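PDB 3K9T: putative polysaccharide biosynthesis protein with aminopeptidase-like domain from Clostridium acetobutylicum, which binds one zinc ion per subunit and probably takes part in the biosynthesis of modified polysaccharides, and is not expected to have peptidase activity despite its aminopeptidase-like region. Local coordinates for residues L347-I350 / Y351-N355; S412-F416 / R417-Y421; D424-R428 / V429-K433. All coordinates share one frame; numbering follows the deposited sequence.

Contact 1: residues L347-I350 / Y351-N355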
# COMPACT_ATOMS: atom_id res chain seq x y z
N LEU A 347 19.04 -1.82 24.40
CA LEU A 347 18.31 -2.05 25.65
C LEU A 347 16.81 -1.74 25.52
O LEU A 347 15.96 -2.44 26.10
CB LEU A 347 18.95 -1.26 26.81
CG LEU A 347 20.31 -1.73 27.33
CD1 LEU A 347 20.68 -0.99 28.59
CD2 LEU A 347 20.31 -3.24 27.59
N GLU A 348 16.48 -0.70 24.75
CA GLU A 348 15.08 -0.30 24.55
C GLU A 348 14.35 -1.35 23.71
O GLU A 348 13.16 -1.64 23.92
CB GLU A 348 14.99 1.06 23.85
CG GLU A 348 13.58 1.69 23.88
CD GLU A 348 13.08 1.91 25.28
OE1 GLU A 348 13.92 2.26 26.15
OE2 GLU A 348 11.87 1.74 25.53
N VAL A 349 15.08 -1.87 22.73
CA VAL A 349 14.57 -2.97 21.95
C VAL A 349 14.23 -4.14 22.88
O VAL A 349 13.12 -4.68 22.79
CB VAL A 349 15.53 -3.37 20.84
CG1 VAL A 349 15.18 -4.75 20.27
CG2 VAL A 349 15.50 -2.30 19.77
N ILE A 350 15.16 -4.48 23.79
CA ILE A 350 15.02 -5.63 24.69
C ILE A 350 13.89 -5.37 25.67
O ILE A 350 13.06 -6.25 25.89
CB ILE A 350 16.33 -5.99 25.42
CG1 ILE A 350 17.33 -6.62 24.43
CG2 ILE A 350 16.05 -6.95 26.57
CD1 ILE A 350 18.81 -6.81 24.93
N TYR A 351 13.83 -4.16 26.22
CA TYR A 351 12.68 -3.76 27.04
C TYR A 351 11.36 -3.97 26.27
O TYR A 351 10.40 -4.46 26.83
CB TYR A 351 12.80 -2.28 27.46
CG TYR A 351 11.60 -1.72 28.22
CD1 TYR A 351 10.44 -1.29 27.54
CD2 TYR A 351 11.62 -1.61 29.60
CE1 TYR A 351 9.36 -0.77 28.24
CE2 TYR A 351 10.54 -1.08 30.31
CZ TYR A 351 9.42 -0.66 29.63
OH TYR A 351 8.35 -0.15 30.33
N THR A 352 11.33 -3.64 24.98
CA THR A 352 10.09 -3.80 24.19
C THR A 352 9.75 -5.29 23.98
O THR A 352 8.60 -5.72 24.12
CB THR A 352 10.18 -3.03 22.85
OG1 THR A 352 10.56 -1.67 23.10
CG2 THR A 352 8.85 -3.04 22.11
N ILE A 353 10.76 -6.07 23.65
CA ILE A 353 10.59 -7.50 23.46
C ILE A 353 9.98 -8.11 24.70
O ILE A 353 9.04 -8.88 24.62
CB ILE A 353 11.95 -8.19 23.22
CG1 ILE A 353 12.49 -7.84 21.84
CG2 ILE A 353 11.85 -9.73 23.39
CD1 ILE A 353 13.97 -8.20 21.71
N GLU A 354 10.53 -7.74 25.86
CA GLU A 354 10.11 -8.33 27.13
C GLU A 354 8.71 -7.93 27.57
O GLU A 354 7.97 -8.75 28.09
CB GLU A 354 11.10 -7.88 28.19
CG GLU A 354 12.43 -8.58 28.11
CD GLU A 354 12.39 -9.94 28.74
OE1 GLU A 354 11.87 -10.04 29.86
OE2 GLU A 354 12.89 -10.91 28.11
N ASN A 355 8.35 -6.66 27.36
CA ASN A 355 7.05 -6.12 27.78
C ASN A 355 5.94 -6.09 26.74
O ASN A 355 4.90 -5.46 26.98
CB ASN A 355 7.24 -4.70 28.35
CG ASN A 355 8.04 -4.69 29.63
OD1 ASN A 355 7.66 -5.33 30.60
ND2 ASN A 355 9.16 -3.95 29.64
O HOH W 1 10.03 0.90 24.00
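The Y351 ring and the E348 carboxylate, one turn apart near the C-terminal end of helix 336-355 in the aminopeptidase-like region, run alongside each other with their ends on the same side, their planes 34° apart. E348 OE2 comes to 3.9 Å from Y351 CD1, while N355 ND2 sits over the centre of one ring face, 3.1 Å above its plane, and is weakly bonded to Y351 O. E348 OE2 forms a salt bridge with R417 NE of helix 416-428, and R417 also makes a cation-pi contact with Y351; Y351 OH is hydrogen-bonded to E3. E348 reaches this position because its chain leaves anti to the backbone N (chi1 -167°) and then bends at chi2. On another side of the helix, V349 CG1 meets I353 CD1 at 3.9 Å, an i to i+4 apolar contact next to helix 271-282. Routine helical bonds run from Y351 N, I353 N and E354 N to the carbonyls four residues back. E348 O is gripped twice, by T352 N and by T352 OG1 (2.7 Å), which arrive from opposite faces of its carbonyl plane. A water donates to both E348 OE2 and T352 OG1, the latter at 2.8 Å.

Contact 2: residues S412-F416 / R417-Y421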
# COMPACT_ATOMS: atom_id res chain seq x y z
N SER A 412 -2.24 3.19 17.23
CA SER A 412 -2.41 4.50 17.88
C SER A 412 -1.39 5.54 17.41
O SER A 412 -1.54 6.74 17.66
CB SER A 412 -2.31 4.35 19.42
OG SER A 412 -0.98 4.07 19.88
N GLY A 413 -0.30 5.10 16.81
CA GLY A 413 0.77 6.03 16.49
C GLY A 413 1.50 6.50 17.73
O GLY A 413 2.31 7.45 17.67
N MSE A 414 1.26 5.86 18.86
CA MSE A 414 1.90 6.31 20.08
C MSE A 414 3.15 5.50 20.35
O MSE A 414 3.31 4.38 19.87
CB MSE A 414 0.94 6.26 21.28
CG MSE A 414 -0.31 7.13 21.15
SE MSE A 414 -1.43 6.86 22.67
CE MSE A 414 -2.62 8.35 22.58
N GLU A 415 4.02 6.10 21.14
CA GLU A 415 5.21 5.47 21.61
C GLU A 415 4.91 4.24 22.51
O GLU A 415 3.96 4.22 23.28
CB GLU A 415 6.02 6.51 22.36
CG GLU A 415 7.45 6.14 22.53
CD GLU A 415 7.73 5.70 23.90
OE1 GLU A 415 7.36 6.50 24.80
OE2 GLU A 415 8.31 4.61 24.07
N PHE A 416 5.76 3.23 22.41
CA PHE A 416 5.51 1.97 23.06
C PHE A 416 5.39 2.09 24.58
O PHE A 416 4.45 1.58 25.16
CB PHE A 416 6.57 0.93 22.69
CG PHE A 416 6.34 -0.42 23.37
CD1 PHE A 416 5.47 -1.34 22.84
CD2 PHE A 416 6.97 -0.73 24.56
CE1 PHE A 416 5.26 -2.55 23.47
CE2 PHE A 416 6.75 -1.93 25.20
CZ PHE A 416 5.90 -2.83 24.67
N ARG A 417 6.33 2.76 25.24
CA ARG A 417 6.22 2.89 26.70
C ARG A 417 4.93 3.55 27.17
O ARG A 417 4.43 3.23 28.23
CB ARG A 417 7.41 3.61 27.28
CG ARG A 417 8.69 2.81 27.17
CD ARG A 417 9.57 3.10 28.33
NE ARG A 417 10.89 2.50 28.19
CZ ARG A 417 11.66 2.14 29.21
NH1 ARG A 417 11.23 2.28 30.47
NH2 ARG A 417 12.86 1.62 28.97
N ARG A 418 4.39 4.47 26.39
CA ARG A 418 3.12 5.12 26.75
C ARG A 418 1.97 4.12 26.84
O ARG A 418 1.12 4.15 27.75
CB ARG A 418 2.79 6.14 25.68
CG ARG A 418 1.92 7.21 26.15
CD ARG A 418 1.80 8.27 25.11
NE ARG A 418 0.59 8.99 25.37
CZ ARG A 418 -0.05 9.74 24.49
NH1 ARG A 418 0.42 9.85 23.26
NH2 ARG A 418 -1.18 10.37 24.86
N ILE A 419 1.96 3.22 25.86
CA ILE A 419 1.00 2.16 25.82
C ILE A 419 1.23 1.20 26.98
O ILE A 419 0.29 0.81 27.64
CB ILE A 419 1.06 1.45 24.46
CG1 ILE A 419 0.72 2.48 23.34
CG2 ILE A 419 0.17 0.24 24.45
CD1 ILE A 419 -0.56 3.24 23.54
N LYS A 420 2.49 0.88 27.26
CA LYS A 420 2.86 -0.08 28.30
C LYS A 420 2.43 0.38 29.68
O LYS A 420 1.83 -0.37 30.46
CB LYS A 420 4.38 -0.28 28.26
CG LYS A 420 4.88 -1.48 29.05
CD LYS A 420 5.09 -1.16 30.53
CE LYS A 420 5.85 -2.28 31.23
NZ LYS A 420 5.86 -2.09 32.71
N TYR A 421 2.75 1.63 29.98
CA TYR A 421 2.40 2.19 31.26
C TYR A 421 0.89 2.37 31.38
O TYR A 421 0.34 2.23 32.47
CB TYR A 421 3.15 3.50 31.49
CG TYR A 421 4.65 3.33 31.59
CD1 TYR A 421 5.21 2.32 32.37
CD2 TYR A 421 5.51 4.23 30.95
CE1 TYR A 421 6.57 2.17 32.48
CE2 TYR A 421 6.91 4.09 31.04
CZ TYR A 421 7.43 3.06 31.81
OH TYR A 421 8.80 2.91 31.90
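M414, a selenomethionine, lays its CE over one face of the R418 guanidinium, 3.0 Å above the plane, offset toward the rim and 3.4 Å from R418 NH2. R418 CG stands anti to the backbone N (chi1 -156°) and the chain runs straight to NE, which carries the guanidinium back beside the loop; R418 NE forms a salt bridge with D388. M414 SE also touches I419 CD1 at 3.8 Å, and I419 CD1 lies 3.8 Å from S412 OG, a van der Waals contact.

Among the hydrogen bonds, the capping bond runs from R417 N to E415 OE2 (3.0 Å) and is fairly straight, with an N-H...O angle of 158°; the N-H comes from above the carboxylate plane, 65° out of it. E415 is thus the N-cap of helix 416-428, and its acidic group probably interacts favourably with the helix dipole. Its backbone O receives weak bonds from R418 N and I419 N, and the first firm helical bond follows from K420 N to F416 O (3.0 Å). Just upstream, M414 N donates to S412 OG in an ST turn; S412 OG is also hydrogen-bonded to I408 O in the preceding helix. One turn into the helix, Y421 OH accepts from R417 NH1 (2.9 Å), lying at the guanidinium edge and in its plane. R417 NH1 is also hydrogen-bonded to N6 OD1, and Y421 OH to E3.

Residues 412-416 form the turn between helices 405-412 and 416-428 of the permutated winged helix-turn-helix domain. I419 packs against helix 405-412 and V395 of helix 389-398; M414 meets helix 389-398 at F390 and A391, and W295 of a second subunit. F416 and K420 face helix 336-355, and R417 lies against I9 of helix 5-10.

Contact 3: residues D424-R428 / V429-K433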
# COMPACT_ATOMS: atom_id res chain seq x y z
N ASP A 424 -0.25 -1.01 32.25
CA ASP A 424 0.11 -1.32 33.63
C ASP A 424 -1.00 -0.85 34.56
O ASP A 424 -1.53 -1.61 35.35
CB ASP A 424 1.43 -0.66 34.07
CG ASP A 424 2.66 -1.35 33.49
OD1 ASP A 424 2.50 -2.47 32.98
OD2 ASP A 424 3.77 -0.78 33.53
N ALA A 425 -1.33 0.42 34.43
CA ALA A 425 -2.32 1.06 35.29
C ALA A 425 -3.68 0.33 35.22
O ALA A 425 -4.35 0.12 36.24
CB ALA A 425 -2.45 2.50 34.88
N LEU A 426 -4.08 -0.06 34.02
CA LEU A 426 -5.35 -0.73 33.88
C LEU A 426 -5.30 -2.11 34.51
O LEU A 426 -6.29 -2.55 35.08
CB LEU A 426 -5.74 -0.81 32.41
CG LEU A 426 -6.09 0.50 31.73
CD1 LEU A 426 -6.20 0.25 30.25
CD2 LEU A 426 -7.39 1.09 32.29
N TYR A 427 -4.14 -2.78 34.40
CA TYR A 427 -3.96 -4.13 34.96
C TYR A 427 -4.09 -4.10 36.50
O TYR A 427 -4.70 -4.97 37.11
CB TYR A 427 -2.60 -4.70 34.55
CG TYR A 427 -2.41 -6.16 34.94
CD1 TYR A 427 -2.99 -7.18 34.20
CD2 TYR A 427 -1.67 -6.51 36.05
CE1 TYR A 427 -2.82 -8.49 34.54
CE2 TYR A 427 -1.51 -7.82 36.42
CZ TYR A 427 -2.08 -8.80 35.65
OH TYR A 427 -1.91 -10.10 36.01
N ARG A 428 -3.54 -3.05 37.09
CA ARG A 428 -3.60 -2.80 38.53
C ARG A 428 -5.00 -2.68 39.04
O ARG A 428 -5.28 -3.23 40.09
CB ARG A 428 -2.85 -1.53 38.93
CG ARG A 428 -1.41 -1.76 39.18
CD ARG A 428 -0.71 -0.48 39.51
NE ARG A 428 0.58 -0.53 38.86
CZ ARG A 428 1.02 0.33 37.94
NH1 ARG A 428 0.30 1.39 37.58
NH2 ARG A 428 2.22 0.14 37.42
N VAL A 429 -5.86 -1.96 38.33
CA VAL A 429 -7.26 -1.84 38.78
C VAL A 429 -8.11 -3.01 38.28
O VAL A 429 -9.34 -2.97 38.33
CB VAL A 429 -7.87 -0.52 38.39
CG1 VAL A 429 -7.10 0.61 39.07
CG2 VAL A 429 -7.89 -0.38 36.86
N GLU A 430 -7.44 -4.04 37.75
CA GLU A 430 -8.09 -5.28 37.34
C GLU A 430 -9.05 -5.16 36.15
O GLU A 430 -9.97 -5.97 35.99
CB GLU A 430 -8.79 -5.93 38.54
CG GLU A 430 -7.90 -6.09 39.77
CD GLU A 430 -8.54 -6.90 40.88
OE1 GLU A 430 -9.73 -6.67 41.19
OE2 GLU A 430 -7.83 -7.75 41.46
N LEU A 431 -8.80 -4.19 35.28
CA LEU A 431 -9.59 -4.07 34.05
C LEU A 431 -8.98 -4.91 32.89
O LEU A 431 -9.54 -4.95 31.79
CB LEU A 431 -9.70 -2.60 33.64
CG LEU A 431 -10.74 -1.76 34.37
CD1 LEU A 431 -10.53 -0.29 34.08
CD2 LEU A 431 -12.19 -2.20 34.02
N LEU A 432 -7.84 -5.54 33.13
CA LEU A 432 -7.16 -6.35 32.11
C LEU A 432 -6.69 -7.72 32.64
O LEU A 432 -6.24 -7.86 33.76
CB LEU A 432 -5.94 -5.59 31.53
CG LEU A 432 -6.14 -4.29 30.75
CD1 LEU A 432 -4.78 -3.66 30.39
CD2 LEU A 432 -7.03 -4.52 29.49
N LYS A 433 -6.80 -8.72 31.80
CA LYS A 433 -6.31 -10.05 32.10
C LYS A 433 -5.18 -10.29 31.11
O LYS A 433 -5.26 -9.85 29.96
CB LYS A 433 -7.43 -11.06 31.88
CG LYS A 433 -7.10 -12.49 32.24
CD LYS A 433 -8.21 -13.46 31.76
CE LYS A 433 -7.72 -14.89 31.69
NZ LYS A 433 -8.84 -15.86 31.71
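V429 CG2 lies 3.2 Å from L426 O where a Schellman motif, spanning L426 to L431, ends helix 416-428 and turns the chain into strand 432-434 of the permutated winged helix-turn-helix domain. This methyl is placed between the backbone N and the carbonyl carbon (chi1 -63° for CG1). V429 N still donates weakly to A425 O, at 3.3 Å, the last helical bond. E430 is the C-prime residue: E430 N donates to Y427 O (3.0 Å), arriving from above the carbonyl plane, 68° out of it and not on a lone pair. Its positive phi (67°) then swings the chain so that L431 N turns back to L426 O, completing the motif at 3.0 Å. The L431 side chain crosses that of L426 and brings CD1 to 3.9 Å from L426 CD2, so the backbone bond and the apolar contact join the same two residues. L432 opens the strand, which pairs antiparallel with strand 358-361 through K433 and L360. Its side chain turns back toward the helix and lies, with L426, beside V395 of helix 389-398. L432 O lies 3.3 Å from Y427 CD1. L432 CD1 rests on L426 CB at 3.6 Å.

From the N terminus, contact 1 comes first, within the last turns of helix 336-355 in the aminopeptidase-like region. The chain then enters the permutated winged helix-turn-helix region, whose strand 358-361 comes first; there contact 2 forms the turn into helix 416-428 and contact 3 the turn out of it into strand 432-434. All three are local, follow one another in series, and neither nest nor cross. Contacts 1 and 2, their centres 13 Å apart, meet across the two regions through R417, K420 and Y421 against E348 and Y351. Contact 3 does not touch contact 1; it is joined to contact 2 by their shared helix and by the K420-D424 salt bridge.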